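Local coordinates for glycosyl hydrolase (Streptomyces cattleya, PDB 7LR8), which probably hydrolyses the beta-1,4 bond of the Man-GlcNAc disaccharide from N-glycan cores, as a family GH5 glycosidase, at residues R191-Y203 against H213-W226. The protein carries 1 engineered substitution. Residues are numbered along the deposited sequence; the frame is centred on the assembly and turned at random.
Sequences RLHLHAEYDAAWY and HSARIGAVTAVHSW. With BMA (beta-D-mannopyranose), chain D; NAG (2-acetamido-2-deoxy-beta-D-glucopyranose), chain C.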
ATOM      1  N   ARG B 191     -13.734 -28.035  -2.851  0.59 24.17           N
ATOM      2  CA  ARG B 191     -12.296 -27.977  -2.650  0.59 24.23           C
ATOM      3  C   ARG B 191     -11.987 -27.677  -1.182  0.59 24.80           C
ATOM      4  O   ARG B 191     -12.882 -27.482  -0.354  0.59 24.67           O
ATOM      5  CB  ARG B 191     -11.674 -26.947  -3.593  0.59 25.40           C
ATOM      6  CG  ARG B 191     -10.995 -27.540  -4.830  0.59 18.57           C
ATOM      7  CD  ARG B 191     -11.864 -28.583  -5.521  0.59 23.75           C
ATOM      8  NE  ARG B 191     -13.102 -28.017  -6.046  0.59 25.40           N
ATOM      9  CZ  ARG B 191     -13.244 -27.551  -7.282  0.59 24.21           C
ATOM     10  NH1 ARG B 191     -14.417 -27.063  -7.685  0.59 20.90           N
ATOM     11  NH2 ARG B 191     -12.214 -27.570  -8.118  0.59 22.93           N
ATOM     12  N   LEU B 192     -10.696 -27.645  -0.853  1.00 21.98           N
ATOM     13  CA  LEU B 192     -10.227 -27.593   0.533  1.00 22.42           C
ATOM     14  C   LEU B 192     -10.045 -26.136   0.938  1.00 19.36           C
ATOM     15  O   LEU B 192      -9.005 -25.537   0.668  1.00 23.18           O
ATOM     16  CB  LEU B 192      -8.924 -28.371   0.678  1.00 19.40           C
ATOM     17  CG  LEU B 192      -8.333 -28.522   2.084  1.00 26.89           C
ATOM     18  CD1 LEU B 192      -9.158 -29.529   2.858  1.00 30.32           C
ATOM     19  CD2 LEU B 192      -6.859 -28.941   2.046  1.00 25.27           C
ATOM     20  N   HIS B 193     -11.054 -25.559   1.588  1.00 20.94           N
ATOM     21  CA  HIS B 193     -11.033 -24.147   1.955  1.00 22.10           C
ATOM     22  C   HIS B 193     -10.920 -24.020   3.466  1.00 21.35           C
ATOM     23  O   HIS B 193     -11.701 -24.631   4.210  1.00 21.83           O
ATOM     24  CB  HIS B 193     -12.279 -23.413   1.443  1.00 19.28           C
ATOM     25  CG  HIS B 193     -12.498 -23.582  -0.026  1.00 18.30           C
ATOM     26  ND1 HIS B 193     -11.521 -23.295  -0.958  1.00 21.37           N
ATOM     27  CD2 HIS B 193     -13.568 -24.036  -0.724  1.00 20.50           C
ATOM     28  CE1 HIS B 193     -11.991 -23.550  -2.170  1.00 18.84           C
ATOM     29  NE2 HIS B 193     -13.226 -24.008  -2.054  1.00 20.60           N
ATOM     30  N   LEU B 194      -9.958 -23.217   3.909  1.00 21.25           N
ATOM     31  CA  LEU B 194      -9.623 -23.090   5.316  1.00 16.98           C
ATOM     32  C   LEU B 194      -9.168 -21.661   5.586  1.00 18.87           C
ATOM     33  O   LEU B 194      -9.034 -20.838   4.676  1.00 19.35           O
ATOM     34  CB  LEU B 194      -8.510 -24.071   5.706  1.00 15.99           C
ATOM     35  CG  LEU B 194      -7.186 -23.814   4.976  1.00 17.90           C
ATOM     36  CD1 LEU B 194      -6.001 -24.000   5.915  1.00 19.99           C
ATOM     37  CD2 LEU B 194      -7.017 -24.735   3.756  1.00 22.08           C
ATOM     38  N   HIS B 195      -8.882 -21.384   6.851  1.00 18.01           N
ATOM     39  CA  HIS B 195      -8.232 -20.148   7.249  1.00 16.57           C
ATOM     40  C   HIS B 195      -7.053 -20.528   8.132  1.00 17.15           C
ATOM     41  O   HIS B 195      -6.994 -21.640   8.662  1.00 19.99           O
ATOM     42  CB  HIS B 195      -9.214 -19.202   7.972  1.00 18.53           C
ATOM     43  CG  HIS B 195      -9.609 -19.669   9.337  1.00 18.56           C
ATOM     44  ND1 HIS B 195      -9.066 -19.141  10.488  1.00 17.72           N
ATOM     45  CD2 HIS B 195     -10.493 -20.613   9.735  1.00 19.82           C
ATOM     46  CE1 HIS B 195      -9.595 -19.741  11.538  1.00 18.81           C
ATOM     47  NE2 HIS B 195     -10.467 -20.636  11.109  1.00 22.51           N
ATOM     48  N   ALA B 196      -6.094 -19.607   8.264  1.00 16.44           N
ATOM     49  CA  ALA B 196      -4.800 -19.929   8.865  1.00 17.33           C
ATOM     50  C   ALA B 196      -4.357 -18.749   9.712  1.00 19.92           C
ATOM     51  O   ALA B 196      -3.983 -17.703   9.171  1.00 20.94           O
ATOM     52  CB  ALA B 196      -3.752 -20.240   7.798  1.00 19.68           C
ATOM     53  N   GLU B 197      -4.391 -18.918  11.025  1.00 19.84           N
ATOM     54  CA  GLU B 197      -4.094 -17.831  11.951  1.00 18.53           C
ATOM     55  C   GLU B 197      -2.780 -18.095  12.680  1.00 17.09           C
ATOM     56  O   GLU B 197      -2.460 -19.244  13.005  1.00 20.57           O
ATOM     57  CB  GLU B 197      -5.234 -17.662  12.961  1.00 19.66           C
ATOM     58  CG  GLU B 197      -6.648 -17.655  12.332  1.00 18.53           C
ATOM     59  CD  GLU B 197      -6.803 -16.676  11.173  1.00 19.76           C
ATOM     60  OE1 GLU B 197      -7.654 -16.922  10.284  1.00 18.07           O
ATOM     61  OE2 GLU B 197      -6.088 -15.656  11.139  1.00 19.72           O
ATOM     62  N   TYR B 198      -2.014 -17.031  12.927  1.00 18.03           N
ATOM     63  CA  TYR B 198      -0.751 -17.194  13.639  1.00 17.97           C
ATOM     64  C   TYR B 198      -1.008 -17.439  15.127  1.00 21.33           C
ATOM     65  O   TYR B 198      -2.133 -17.315  15.614  1.00 18.38           O
ATOM     66  CB  TYR B 198       0.167 -15.997  13.394  1.00 20.20           C
ATOM     67  CG  TYR B 198       0.131 -14.879  14.417  1.00 22.02           C
ATOM     68  CD1 TYR B 198      -0.864 -13.912  14.390  1.00 24.60           C
ATOM     69  CD2 TYR B 198       1.138 -14.765  15.378  1.00 22.45           C
ATOM     70  CE1 TYR B 198      -0.883 -12.873  15.313  1.00 25.11           C
ATOM     71  CE2 TYR B 198       1.132 -13.730  16.297  1.00 19.04           C
ATOM     72  CZ  TYR B 198       0.120 -12.788  16.256  1.00 25.33           C
ATOM     73  OH  TYR B 198       0.131 -11.765  17.183  1.00 23.78           O
ATOM     74  N   ASP B 199       0.055 -17.815  15.856  1.00 19.72           N
ATOM     75  CA  ASP B 199      -0.125 -18.502  17.137  1.00 18.73           C
ATOM     76  C   ASP B 199      -0.751 -17.634  18.229  1.00 18.34           C
ATOM     77  O   ASP B 199      -1.051 -18.169  19.302  1.00 21.00           O
ATOM     78  CB  ASP B 199       1.208 -19.126  17.619  1.00 20.33           C
ATOM     79  CG  ASP B 199       2.319 -18.101  17.877  1.00 26.27           C
ATOM     80  OD1 ASP B 199       2.023 -16.927  18.208  1.00 23.51           O
ATOM     81  OD2 ASP B 199       3.504 -18.492  17.746  1.00 23.89           O
ATOM     82  N   ALA B 200      -0.980 -16.335  17.993  1.00 21.49           N
ATOM     83  CA  ALA B 200      -1.815 -15.570  18.919  1.00 23.34           C
ATOM     84  C   ALA B 200      -3.179 -16.223  19.111  1.00 25.00           C
ATOM     85  O   ALA B 200      -3.785 -16.102  20.184  1.00 21.36           O
ATOM     86  CB  ALA B 200      -2.007 -14.141  18.409  1.00 19.35           C
ATOM     87  N   ALA B 201      -3.674 -16.929  18.093  1.00 18.03           N
ATOM     88  CA  ALA B 201      -4.964 -17.601  18.231  1.00 25.14           C
ATOM     89  C   ALA B 201      -4.940 -18.658  19.333  1.00 25.52           C
ATOM     90  O   ALA B 201      -5.984 -18.960  19.916  1.00 25.28           O
ATOM     91  CB  ALA B 201      -5.380 -18.237  16.903  1.00 24.09           C
ATOM     92  N   TRP B 202      -3.771 -19.233  19.628  1.00 24.55           N
ATOM     93  CA  TRP B 202      -3.645 -20.217  20.698  1.00 23.65           C
ATOM     94  C   TRP B 202      -3.029 -19.658  21.972  1.00 21.94           C
ATOM     95  O   TRP B 202      -3.237 -20.235  23.040  1.00 23.66           O
ATOM     96  CB  TRP B 202      -2.795 -21.415  20.237  1.00 26.79           C
ATOM     97  CG  TRP B 202      -3.138 -21.858  18.849  1.00 30.97           C
ATOM     98  CD1 TRP B 202      -2.544 -21.459  17.688  1.00 35.01           C
ATOM     99  CD2 TRP B 202      -4.179 -22.761  18.477  1.00 28.49           C
ATOM    100  NE1 TRP B 202      -3.145 -22.067  16.616  1.00 36.76           N
ATOM    101  CE2 TRP B 202      -4.152 -22.873  17.074  1.00 32.06           C
ATOM    102  CE3 TRP B 202      -5.128 -23.489  19.193  1.00 23.09           C
ATOM    103  CZ2 TRP B 202      -5.039 -23.682  16.374  1.00 32.47           C
ATOM    104  CZ3 TRP B 202      -6.006 -24.292  18.498  1.00 29.61           C
ATOM    105  CH2 TRP B 202      -5.957 -24.383  17.103  1.00 32.64           C
ATOM    106  N   TYR B 203      -2.291 -18.551  21.891  1.00 22.29           N
ATOM    107  CA  TYR B 203      -1.397 -18.146  22.964  1.00 27.73           C
ATOM    108  C   TYR B 203      -1.754 -16.828  23.647  1.00 22.99           C
ATOM    109  O   TYR B 203      -1.307 -16.611  24.780  1.00 24.31           O
ATOM    110  CB  TYR B 203       0.039 -18.022  22.429  1.00 25.09           C
ATOM    111  CG  TYR B 203       0.748 -19.319  22.103  1.00 25.14           C
ATOM    112  CD1 TYR B 203       0.180 -20.565  22.382  1.00 23.73           C
ATOM    113  CD2 TYR B 203       2.005 -19.292  21.522  1.00 22.30           C
ATOM    114  CE1 TYR B 203       0.868 -21.751  22.082  1.00 25.70           C
ATOM    115  CE2 TYR B 203       2.691 -20.458  21.225  1.00 26.80           C
ATOM    116  CZ  TYR B 203       2.127 -21.679  21.504  1.00 26.78           C
ATOM    117  OH  TYR B 203       2.843 -22.826  21.205  1.00 23.56           O
ATOM    118  N   HIS B 213     -12.245 -21.008  16.576  1.00 22.24           N
ATOM    119  CA  HIS B 213     -12.344 -20.594  15.175  1.00 19.79           C
ATOM    120  C   HIS B 213     -11.442 -21.445  14.290  1.00 22.80           C
ATOM    121  O   HIS B 213     -11.848 -21.870  13.200  1.00 23.49           O
ATOM    122  CB  HIS B 213     -11.958 -19.123  14.994  1.00 20.16           C
ATOM    123  CG  HIS B 213     -12.852 -18.136  15.683  1.00 23.72           C
ATOM    124  ND1 HIS B 213     -12.379 -16.927  16.148  1.00 24.57           N
ATOM    125  CD2 HIS B 213     -14.183 -18.140  15.934  1.00 23.93           C
ATOM    126  CE1 HIS B 213     -13.372 -16.244  16.686  1.00 24.47           C
ATOM    127  NE2 HIS B 213     -14.479 -16.954  16.567  1.00 25.59           N
ATOM    128  N   SER B 214     -10.201 -21.679  14.729  1.00 20.94           N
ATOM    129  CA  SER B 214      -9.244 -22.410  13.903  1.00 19.40           C
ATOM    130  C   SER B 214      -9.647 -23.872  13.730  1.00 19.06           C
ATOM    131  O   SER B 214      -9.459 -24.455  12.654  1.00 20.92           O
ATOM    132  CB  SER B 214      -7.847 -22.316  14.516  1.00 19.14           C
ATOM    133  OG  SER B 214      -7.290 -21.026  14.298  1.00 21.45           O
ATOM    134  N   ALA B 215     -10.205 -24.481  14.773  1.00 19.13           N
ATOM    135  CA  ALA B 215     -10.518 -25.903  14.770  1.00 24.20           C
ATOM    136  C   ALA B 215     -11.958 -26.208  14.371  1.00 20.95           C
ATOM    137  O   ALA B 215     -12.289 -27.379  14.154  1.00 26.14           O
ATOM    138  CB  ALA B 215     -10.231 -26.506  16.156  1.00 20.73           C
ATOM    139  N   ARG B 216     -12.821 -25.199  14.260  1.00 19.25           N
ATOM    140  CA  ARG B 216     -14.224 -25.453  13.955  1.00 22.60           C
ATOM    141  C   ARG B 216     -14.758 -24.689  12.750  1.00 25.98           C
ATOM    142  O   ARG B 216     -15.921 -24.896  12.377  1.00 32.13           O
ATOM    143  CB  ARG B 216     -15.096 -25.141  15.182  1.00 24.70           C
ATOM    144  CG  ARG B 216     -14.719 -25.974  16.391  1.00 27.35           C
ATOM    145  CD  ARG B 216     -15.455 -25.548  17.654  1.00 39.66           C
ATOM    146  NE  ARG B 216     -14.818 -26.123  18.837  1.00 46.43           N
ATOM    147  CZ  ARG B 216     -15.131 -25.815  20.092  1.00 51.94           C
ATOM    148  NH1 ARG B 216     -16.085 -24.926  20.350  1.00 48.26           N
ATOM    149  NH2 ARG B 216     -14.484 -26.398  21.095  1.00 52.09           N
ATOM    150  N   ILE B 217     -13.963 -23.812  12.138  1.00 20.25           N
ATOM    151  CA  ILE B 217     -14.332 -23.112  10.913  1.00 20.86           C
ATOM    152  C   ILE B 217     -13.312 -23.477   9.841  1.00 21.33           C
ATOM    153  O   ILE B 217     -12.107 -23.503  10.114  1.00 22.25           O
ATOM    154  CB  ILE B 217     -14.382 -21.584  11.132  1.00 26.34           C
ATOM    155  CG1 ILE B 217     -15.315 -21.231  12.294  1.00 24.11           C
ATOM    156  CG2 ILE B 217     -14.850 -20.874   9.887  1.00 24.25           C
ATOM    157  CD1 ILE B 217     -15.390 -19.740  12.574  1.00 23.28           C
ATOM    158  N   GLY B 218     -13.790 -23.772   8.629  1.00 22.30           N
ATOM    159  CA  GLY B 218     -12.915 -24.219   7.561  1.00 24.48           C
ATOM    160  C   GLY B 218     -12.636 -25.718   7.642  1.00 28.24           C
ATOM    161  O   GLY B 218     -12.944 -26.392   8.622  1.00 24.26           O
ATOM    162  N   ALA B 219     -12.022 -26.243   6.577  1.00 21.60           N
ATOM    163  CA  ALA B 219     -11.998 -27.689   6.344  1.00 22.38           C
ATOM    164  C   ALA B 219     -11.004 -28.435   7.234  1.00 22.70           C
ATOM    165  O   ALA B 219     -11.250 -29.594   7.595  1.00 23.53           O
ATOM    166  CB  ALA B 219     -11.666 -27.967   4.877  1.00 23.76           C
ATOM    167  N   VAL B 220      -9.866 -27.824   7.545  1.00 19.98           N
ATOM    168  CA  VAL B 220      -8.829 -28.434   8.374  1.00 19.44           C
ATOM    169  C   VAL B 220      -8.276 -27.331   9.264  1.00 17.67           C
ATOM    170  O   VAL B 220      -8.449 -26.144   8.988  1.00 23.34           O
ATOM    171  CB  VAL B 220      -7.698 -29.085   7.535  1.00 22.18           C
ATOM    172  CG1 VAL B 220      -8.257 -30.139   6.572  1.00 23.67           C
ATOM    173  CG2 VAL B 220      -6.916 -28.031   6.764  1.00 24.02           C
ATOM    174  N   THR B 221      -7.614 -27.725  10.354  1.00 17.21           N
ATOM    175  CA  THR B 221      -6.973 -26.741  11.223  1.00 20.97           C
ATOM    176  C   THR B 221      -5.568 -26.463  10.709  1.00 22.52           C
ATOM    177  O   THR B 221      -4.786 -27.397  10.502  1.00 24.02           O
ATOM    178  CB  THR B 221      -6.896 -27.237  12.667  1.00 21.48           C
ATOM    179  OG1 THR B 221      -8.196 -27.626  13.115  1.00 20.75           O
ATOM    180  CG2 THR B 221      -6.352 -26.147  13.579  1.00 21.47           C
ATOM    181  N   ALA B 222      -5.240 -25.189  10.513  1.00 17.53           N
ATOM    182  CA  ALA B 222      -3.902 -24.811  10.088  1.00 20.41           C
ATOM    183  C   ALA B 222      -3.139 -24.243  11.274  1.00 21.22           C
ATOM    184  O   ALA B 222      -3.659 -23.389  11.997  1.00 23.87           O
ATOM    185  CB  ALA B 222      -3.954 -23.795   8.948  1.00 20.08           C
ATOM    186  N   VAL B 223      -1.924 -24.735  11.492  1.00 20.00           N
ATOM    187  CA  VAL B 223      -1.036 -24.179  12.509  1.00 21.19           C
ATOM    188  C   VAL B 223       0.270 -23.763  11.846  1.00 18.19           C
ATOM    189  O   VAL B 223       0.738 -24.392  10.884  1.00 17.77           O
ATOM    190  CB  VAL B 223      -0.766 -25.169  13.665  1.00 22.04           C
ATOM    191  CG1 VAL B 223      -2.052 -25.424  14.455  1.00 24.24           C
ATOM    192  CG2 VAL B 223      -0.191 -26.467  13.137  1.00 19.10           C
ATOM    193  N   HIS B 224       0.851 -22.681  12.369  1.00 17.50           N
ATOM    194  CA  HIS B 224       2.117 -22.131  11.900  1.00 18.50           C
ATOM    195  C   HIS B 224       3.080 -22.125  13.083  1.00 17.72           C
ATOM    196  O   HIS B 224       2.847 -21.401  14.058  1.00 19.33           O
ATOM    197  CB  HIS B 224       1.937 -20.705  11.371  1.00 20.37           C
ATOM    198  CG  HIS B 224       0.991 -20.584  10.213  1.00 16.62           C
ATOM    199  ND1 HIS B 224       0.395 -19.386   9.874  1.00 20.37           N
ATOM    200  CD2 HIS B 224       0.551 -21.493   9.308  1.00 17.57           C
ATOM    201  CE1 HIS B 224      -0.370 -19.561   8.811  1.00 19.67           C
ATOM    202  NE2 HIS B 224      -0.301 -20.832   8.453  1.00 18.01           N
ATOM    203  N   SER B 225       4.161 -22.915  12.999  1.00 18.08           N
ATOM    204  CA  SER B 225       5.037 -23.156  14.148  1.00 17.25           C
ATOM    205  C   SER B 225       6.339 -22.368  14.017  1.00 17.28           C
ATOM    206  O   SER B 225       7.163 -22.659  13.141  1.00 16.63           O
ATOM    207  CB  SER B 225       5.339 -24.641  14.291  1.00 18.01           C
ATOM    208  OG  SER B 225       6.184 -24.836  15.413  1.00 18.12           O
ATOM    209  N   TRP B 226       6.548 -21.414  14.922  1.00 15.53           N
ATOM    210  CA  TRP B 226       7.684 -20.495  14.842  1.00 16.49           C
ATOM    211  C   TRP B 226       8.305 -20.342  16.220  1.00 19.95           C
ATOM    212  O   TRP B 226       7.737 -19.666  17.088  1.00 20.68           O
ATOM    213  CB  TRP B 226       7.242 -19.141  14.281  1.00 18.40           C
ATOM    214  CG  TRP B 226       6.934 -19.245  12.837  1.00 17.95           C
ATOM    215  CD1 TRP B 226       5.695 -19.276  12.254  1.00 18.12           C
ATOM    216  CD2 TRP B 226       7.881 -19.370  11.781  1.00 18.92           C
ATOM    217  NE1 TRP B 226       5.821 -19.391  10.888  1.00 20.27           N
ATOM    218  CE2 TRP B 226       7.155 -19.478  10.576  1.00 18.53           C
ATOM    219  CE3 TRP B 226       9.274 -19.436  11.739  1.00 20.03           C
ATOM    220  CZ2 TRP B 226       7.785 -19.600   9.338  1.00 19.06           C
ATOM    221  CZ3 TRP B 226       9.904 -19.564  10.505  1.00 20.29           C
ATOM    222  CH2 TRP B 226       9.163 -19.655   9.327  1.00 20.04           C
TER
HETATM  223  C1  BMA D   2       5.030 -16.025   9.396  1.00 29.52           C
HETATM  224  C2  BMA D   2       4.835 -16.035   7.846  1.00 34.24           C
HETATM  225  C3  BMA D   2       5.621 -14.886   7.248  1.00 23.19           C
HETATM  226  C4  BMA D   2       7.089 -14.842   7.857  1.00 19.39           C
HETATM  227  C5  BMA D   2       7.385 -16.105   8.714  1.00 24.61           C
HETATM  228  C6  BMA D   2       8.732 -16.067   9.401  1.00 17.73           C
HETATM  229  O2  BMA D   2       3.469 -15.904   7.485  1.00 26.54           O
HETATM  230  O3  BMA D   2       4.901 -13.637   7.400  1.00 29.37           O
HETATM  231  O4  BMA D   2       7.999 -14.772   6.794  1.00 21.43           O
HETATM  232  O5  BMA D   2       6.415 -16.210   9.772  1.00 27.47           O
HETATM  233  O6  BMA D   2       8.730 -14.922  10.288  1.00 27.13           O
HETATM  234  C1  NAG C   1       4.996 -12.672  13.528  1.00 38.13           C
HETATM  235  C2  NAG C   1       5.522 -12.001  12.260  1.00 40.71           C
HETATM  236  C3  NAG C   1       4.950 -12.688  11.012  1.00 30.03           C
HETATM  237  C4  NAG C   1       5.155 -14.200  11.068  1.00 30.50           C
HETATM  238  C5  NAG C   1       4.581 -14.715  12.390  1.00 34.14           C
HETATM  239  C6  NAG C   1       4.737 -16.197  12.625  1.00 31.73           C
HETATM  240  C7  NAG C   1       6.070  -9.608  12.033  1.00 40.71           C
HETATM  241  C8  NAG C   1       5.532  -8.205  12.103  1.00 26.05           C
HETATM  242  N2  NAG C   1       5.187 -10.585  12.268  1.00 45.91           N
HETATM  243  O1  NAG C   1       5.631 -12.113  14.629  1.00 33.50           O
HETATM  244  O3  NAG C   1       5.551 -12.150   9.842  1.00 21.49           O
HETATM  245  O4  NAG C   1       4.498 -14.781   9.941  1.00 26.35           O
HETATM  246  O5  NAG C   1       5.256 -14.067  13.476  1.00 37.81           O
HETATM  247  O6  NAG C   1       4.037 -16.599  13.794  1.00 32.44           O
HETATM  248  O7  NAG C   1       7.248  -9.842  11.766  1.00 37.21           O
HETATM  249  O   HOH W   1      -7.447 -23.162  10.969  1.00 18.69           O
HETATM  250  O   HOH W   2      -9.619 -23.646   8.773  1.00 20.16           O
HETATM  251  O   HOH W   3      -5.716 -21.369  12.122  1.00 19.63           O
HETATM  252  O   HOH W   4      -0.507 -20.934  14.230  1.00 24.35           O
HETATM  253  O   HOH W   5       4.169 -20.798  16.476  1.00 18.05           O
HETATM  254  O   HOH W   6       2.337 -18.525  14.190  1.00 18.88           O
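His-195 reaches across to the end of helix 211-216, where its NE2 donates to His-213 O (2.8 Å). The carbonyl lies nearly in the imidazole plane, yet the nitrogen sits about 60° out of the carbonyl plane, while Ile-217 N, closing the last helical turn, meets the same oxygen from the opposite face. On the other edge, ND1 donates to the anti lone pair of Glu-197 OE1 (2.6 Å), brought back by the bend in the glutamate chain (chi2 -51°). Two donor nitrogens suit histidine, here probably an imidazolium whose charge the carboxylate would stabilise.

Strands 194-196 and 221-225 are the fifth and sixth of the (beta/alpha)8 barrel characteristic of GH5 enzymes. They run 20° from parallel, and waters splice their backbones: one takes a proton from Glu-197 N and gives one to Ala-222 O. Small residues fit inside, with Ala-196 CB 3.7 Å from Ala-222 CB and close to the His-224 ring, whose NE2 is hydrogen-bonded to Gln-267. Outside, the Trp-202 benzo ring packs between helix and strand, CZ2 3.6 Å from Ser-214 CB at a slant and Thr-221 CG2 beside its edge. Toward the glycan, Trp-226 lays one indole face under mannose O5, its CD1 is 3.2 Å from NAG C6, and its NE1 hydrogen-bonds to Glu-268. A water held by Asp-199 N and His-224 O contacts NAG O6 at 2.6 Å.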